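Local coordinates for protein PrgB (Enterococcus faecalis, PDB 6EVU) that promotes cell aggregation, biofilm formation and conjugation through DNA binding and compaction, this chain being its adhesin domain, at residues A[52-57]-A[87-92]; A[70-75]-A[146-151]. All blocks are in the same frame, centred on the assembly; numbering follows the deposited sequence.

Contact 1. Residues A[52-57]-A[87-92]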
# COMPACT_ATOMS: atom_id res chain seq x y z
N ILE A 52 -12.54 -9.74 -12.63
CA ILE A 52 -12.66 -11.11 -12.11
C ILE A 52 -14.05 -11.27 -11.53
O ILE A 52 -14.46 -10.51 -10.64
CB ILE A 52 -11.60 -11.39 -11.05
CG1 ILE A 52 -10.21 -11.18 -11.67
CG2 ILE A 52 -11.78 -12.81 -10.47
CD1 ILE A 52 -9.05 -11.09 -10.60
N LYS A 53 -14.79 -12.24 -12.04
CA LYS A 53 -16.08 -12.56 -11.44
C LYS A 53 -15.92 -12.93 -9.97
O LYS A 53 -15.05 -13.73 -9.61
CB LYS A 53 -16.75 -13.75 -12.17
CG LYS A 53 -16.86 -13.66 -13.64
CD LYS A 53 -17.36 -15.00 -14.16
CE LYS A 53 -18.65 -14.84 -14.88
NZ LYS A 53 -18.90 -16.06 -15.70
N ALA A 54 -16.78 -12.34 -9.13
CA ALA A 54 -16.82 -12.67 -7.71
C ALA A 54 -16.91 -14.17 -7.49
O ALA A 54 -16.26 -14.71 -6.58
CB ALA A 54 -18.01 -11.96 -7.04
N THR A 55 -17.69 -14.88 -8.33
CA THR A 55 -17.82 -16.32 -8.12
C THR A 55 -16.51 -17.06 -8.40
O THR A 55 -16.28 -18.13 -7.83
CB THR A 55 -18.97 -16.89 -8.96
OG1 THR A 55 -18.77 -16.62 -10.34
CG2 THR A 55 -20.24 -16.20 -8.54
N ASP A 56 -15.63 -16.51 -9.26
CA ASP A 56 -14.29 -17.07 -9.44
C ASP A 56 -13.38 -16.61 -8.31
O ASP A 56 -12.60 -17.39 -7.75
CB ASP A 56 -13.71 -16.67 -10.79
CG ASP A 56 -14.46 -17.32 -11.95
OD1 ASP A 56 -14.93 -18.50 -11.82
OD2 ASP A 56 -14.60 -16.66 -13.01
N PHE A 57 -13.49 -15.34 -7.96
CA PHE A 57 -12.62 -14.82 -6.92
C PHE A 57 -12.86 -15.50 -5.58
O PHE A 57 -11.93 -15.69 -4.78
CB PHE A 57 -12.82 -13.31 -6.79
CG PHE A 57 -12.04 -12.73 -5.66
CD1 PHE A 57 -10.66 -12.53 -5.78
CD2 PHE A 57 -12.66 -12.45 -4.44
CE1 PHE A 57 -9.93 -12.05 -4.70
CE2 PHE A 57 -11.91 -11.94 -3.36
CZ PHE A 57 -10.54 -11.79 -3.50
N SER A 87 -18.25 -8.48 -10.80
CA SER A 87 -16.98 -8.46 -10.08
C SER A 87 -17.11 -7.89 -8.66
O SER A 87 -16.13 -7.90 -7.92
CB SER A 87 -15.92 -7.67 -10.86
OG SER A 87 -16.20 -6.29 -10.82
N PHE A 88 -18.31 -7.49 -8.24
CA PHE A 88 -18.54 -6.91 -6.92
C PHE A 88 -18.44 -7.98 -5.83
O PHE A 88 -19.09 -9.04 -5.90
CB PHE A 88 -19.93 -6.24 -6.91
CG PHE A 88 -20.33 -5.69 -5.57
CD1 PHE A 88 -19.81 -4.47 -5.14
CD2 PHE A 88 -21.19 -6.39 -4.73
CE1 PHE A 88 -20.15 -3.96 -3.89
CE2 PHE A 88 -21.50 -5.90 -3.50
CZ PHE A 88 -20.97 -4.69 -3.07
N VAL A 89 -17.65 -7.70 -4.80
CA VAL A 89 -17.39 -8.66 -3.73
C VAL A 89 -17.74 -8.02 -2.39
O VAL A 89 -17.57 -6.81 -2.20
CB VAL A 89 -15.92 -9.17 -3.75
CG1 VAL A 89 -15.66 -10.04 -4.98
CG2 VAL A 89 -14.97 -8.04 -3.77
N LYS A 90 -18.29 -8.83 -1.46
CA LYS A 90 -18.49 -8.46 -0.06
C LYS A 90 -17.45 -9.20 0.79
O LYS A 90 -17.22 -10.40 0.60
CB LYS A 90 -19.89 -8.78 0.43
CG LYS A 90 -20.99 -8.06 -0.34
CD LYS A 90 -22.38 -8.62 0.01
CE LYS A 90 -23.21 -8.88 -1.26
NZ LYS A 90 -22.53 -9.73 -2.30
N GLU A 91 -16.79 -8.47 1.68
CA GLU A 91 -15.89 -9.04 2.67
C GLU A 91 -15.68 -7.95 3.72
O GLU A 91 -15.48 -6.78 3.38
CB GLU A 91 -14.58 -9.54 2.02
CG GLU A 91 -13.23 -9.25 2.74
CD GLU A 91 -13.03 -10.03 4.05
OE1 GLU A 91 -13.36 -11.25 4.14
OE2 GLU A 91 -12.51 -9.40 4.99
N ALA A 92 -15.78 -8.31 5.00
CA ALA A 92 -15.75 -7.31 6.06
C ALA A 92 -14.51 -6.43 5.98
O ALA A 92 -14.58 -5.23 6.30
CB ALA A 92 -15.83 -7.99 7.43
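The backbones come closest at K53 and S87, with 4.4 Å between their CA atoms, just as the chain turns from an extended course into the short helix 54-57. One residue earlier, the carbonyl of I52 leans on S87: its O atom lies 3.3 Å from S87 CA in a CA-H...O contact, with an angle of 128° at the hydrogen, and also touches CB. The hydroxyl of S87 looks elsewhere, its OG being bonded to the carbonyl of F84. K53 is the N-cap residue, and its O atom accepts F57 N at 2.8 Å, which fixes the turn that offers A54 and F57 to the facing strand. The methyl of A54 sits 3.3 Å from F88 O and 3.7 Å from V89 CG1, so it meets both backbone and side chain. That same V89 methyl reaches F57 CD2 at 3.9 Å, approaching the ring obliquely. A chi1 of 175° swings the F57 ring out to this methyl, and the two side chains cross at about a right angle. On the sheet side, the backbones of I52 and S87 both bond to A101, and V89 pairs with G99. Strands 50-51 and 88-89 thus follow one another along one edge of strand 99-104, with the single-turn helix 54-57 packing A54 and F57 on V89, in an antiparallel sheet of this antigen I/II-type, GbpC-family adhesin domain.

Contact 2. Residues A[70-75]-A[146-151]. With PO4 (phosphate ion), chain B.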
# COMPACT_ATOMS: atom_id res chain seq x y z
N THR A 70 -6.25 -15.23 1.48
CA THR A 70 -6.20 -16.57 0.90
C THR A 70 -6.86 -16.55 -0.47
O THR A 70 -6.33 -17.14 -1.41
CB THR A 70 -6.86 -17.57 1.85
OG1 THR A 70 -6.07 -17.67 3.05
CG2 THR A 70 -6.92 -18.97 1.20
N LYS A 71 -8.00 -15.86 -0.60
CA LYS A 71 -8.64 -15.72 -1.90
C LYS A 71 -7.73 -15.04 -2.92
O LYS A 71 -7.77 -15.39 -4.12
CB LYS A 71 -9.96 -14.94 -1.76
CG LYS A 71 -11.01 -15.77 -1.01
CD LYS A 71 -12.28 -14.92 -0.80
CE LYS A 71 -13.36 -15.72 -0.03
NZ LYS A 71 -14.60 -14.85 0.02
N LEU A 72 -6.96 -14.06 -2.49
CA LEU A 72 -6.03 -13.37 -3.36
C LEU A 72 -4.89 -14.22 -3.87
O LEU A 72 -4.44 -14.04 -4.97
CB LEU A 72 -5.48 -12.12 -2.68
CG LEU A 72 -6.44 -10.95 -2.63
CD1 LEU A 72 -5.98 -9.92 -1.64
CD2 LEU A 72 -6.62 -10.35 -4.01
N ARG A 73 -4.40 -15.15 -3.04
CA ARG A 73 -3.25 -15.95 -3.42
C ARG A 73 -3.51 -17.16 -4.31
O ARG A 73 -3.28 -18.28 -3.94
CB ARG A 73 -2.49 -16.38 -2.17
CG ARG A 73 -1.88 -15.23 -1.39
CD ARG A 73 -0.97 -15.72 -0.29
NE ARG A 73 -1.68 -16.66 0.55
CZ ARG A 73 -2.33 -16.34 1.65
NH1 ARG A 73 -2.33 -15.11 2.10
NH2 ARG A 73 -2.97 -17.27 2.30
N LYS A 74 -4.00 -16.87 -5.49
CA LYS A 74 -4.23 -17.84 -6.53
C LYS A 74 -3.94 -17.13 -7.85
O LYS A 74 -4.03 -15.93 -7.95
CB LYS A 74 -5.61 -18.48 -6.46
CG LYS A 74 -6.79 -17.56 -6.63
CD LYS A 74 -8.08 -18.36 -6.71
CE LYS A 74 -9.31 -17.49 -6.55
NZ LYS A 74 -9.53 -17.14 -5.14
N ASP A 75 -3.59 -17.90 -8.86
CA ASP A 75 -3.24 -17.33 -10.15
C ASP A 75 -4.52 -17.22 -10.96
O ASP A 75 -5.12 -18.24 -11.31
CB ASP A 75 -2.22 -18.23 -10.84
CG ASP A 75 -1.64 -17.60 -12.08
OD1 ASP A 75 -2.23 -16.69 -12.66
OD2 ASP A 75 -0.53 -18.02 -12.47
N ASN A 146 -3.89 -10.03 -8.63
CA ASN A 146 -5.30 -9.83 -8.42
C ASN A 146 -5.47 -8.63 -7.49
O ASN A 146 -4.69 -8.44 -6.57
CB ASN A 146 -5.94 -11.06 -7.80
CG ASN A 146 -5.52 -12.35 -8.49
OD1 ASN A 146 -5.49 -12.42 -9.72
ND2 ASN A 146 -5.18 -13.39 -7.69
N ALA A 147 -6.55 -7.89 -7.70
CA ALA A 147 -6.82 -6.73 -6.88
C ALA A 147 -8.28 -6.74 -6.50
O ALA A 147 -9.16 -7.09 -7.31
CB ALA A 147 -6.50 -5.43 -7.62
N VAL A 148 -8.56 -6.30 -5.28
CA VAL A 148 -9.91 -5.95 -4.91
C VAL A 148 -9.83 -4.49 -4.49
O VAL A 148 -9.10 -4.16 -3.54
CB VAL A 148 -10.50 -6.83 -3.82
CG1 VAL A 148 -11.91 -6.40 -3.54
CG2 VAL A 148 -10.55 -8.33 -4.28
N PHE A 149 -10.58 -3.64 -5.18
CA PHE A 149 -10.62 -2.20 -4.90
C PHE A 149 -11.85 -1.91 -4.08
O PHE A 149 -12.97 -2.24 -4.49
CB PHE A 149 -10.61 -1.38 -6.17
CG PHE A 149 -9.40 -1.67 -7.03
CD1 PHE A 149 -8.13 -1.45 -6.50
CD2 PHE A 149 -9.52 -2.17 -8.35
CE1 PHE A 149 -6.96 -1.70 -7.27
CE2 PHE A 149 -8.34 -2.39 -9.10
CZ PHE A 149 -7.07 -2.15 -8.58
N SER A 150 -11.66 -1.26 -2.94
CA SER A 150 -12.77 -0.98 -2.03
C SER A 150 -13.54 0.27 -2.43
O SER A 150 -12.96 1.26 -2.87
CB SER A 150 -12.22 -0.84 -0.61
OG SER A 150 -13.24 -0.33 0.26
N ASN A 151 -14.86 0.25 -2.24
CA ASN A 151 -15.65 1.46 -2.42
C ASN A 151 -15.29 2.54 -1.39
O ASN A 151 -15.71 3.68 -1.57
CB ASN A 151 -17.17 1.11 -2.36
CG ASN A 151 -17.74 0.74 -3.75
OD1 ASN A 151 -17.56 1.47 -4.73
ND2 ASN A 151 -18.44 -0.38 -3.82
P PO4 B . 0.54 -19.82 0.28
O1 PO4 B . 0.83 -19.47 1.72
O2 PO4 B . 1.68 -19.27 -0.57
O3 PO4 B . 0.52 -21.33 0.13
O4 PO4 B . -0.79 -19.34 -0.25
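A chi1 of -47° turns the N146 amide to the C-terminal end of helix 68-72, where L72 and K74 present their carbonyls. ND2 donates to both, to L72 O at 2.9 Å and to K74 O at 2.8 Å. Both bonds are moderately bent, with N-H...O angles of 142° and 150° respectively. Each acceptor lies close to the amide plane, while the donor is tilted somewhat from both carbonyl planes. Two acceptors gripping one nitrogen fix the rotation of the amide and are consistent with the nitrogen, not OD1, being the atom turned to the carbonyls. An inverse gamma turn centred on R73, with a weak K74 N to L72 O bond, folds the chain back so that K74 O lies near L72 O and both can accept from ND2. Next to this polar junction, L72 CD2 packs on N146 CB at 3.9 Å, the two side chains running past each other in opposite directions, and reaches more loosely toward V148 CG2 at 4.4 Å. K74 curls back over the turn so that NZ meets K71 O at 2.7 Å, in the carbonyl plane and on a lone pair; the same NZ is bonded to the carbonyl of K59. R73 leaves the backbone pointing away from the strand, and its NE holds O4 of a phosphate at 2.9 Å, an ion probably taken from the crystallisation liquor and also bound by V296 N. Strand 145-150 runs between strands 99-104 and 157-160, and L72, touching F57 of helix 54-57 and F158, seats helix 68-72 on its face.

How the contacts relate
Both contacts mount a short helix on the same antiparallel sheet, and their centres are only 9 Å apart. Contact 1 lies farther out, its centre about 20 Å from the centre of the chain against 13 Å for contact 2, and is partly buried, whereas contact 2 is buried. Their chemistry differs accordingly: the outer contact rests on methyl and ring packing with a CA-H...O approach, the inner one on an asparagine amide bonded to one carbonyl of the helix's last turn and one of the loop after it, beside some leucine packing. They join through V148, whose CG2 lies 3.5 Å from F57 CZ and whose CG1 meets V89 CG2, and through a probable hydrogen bond from K74 NZ to F57 O of 2.8 Å.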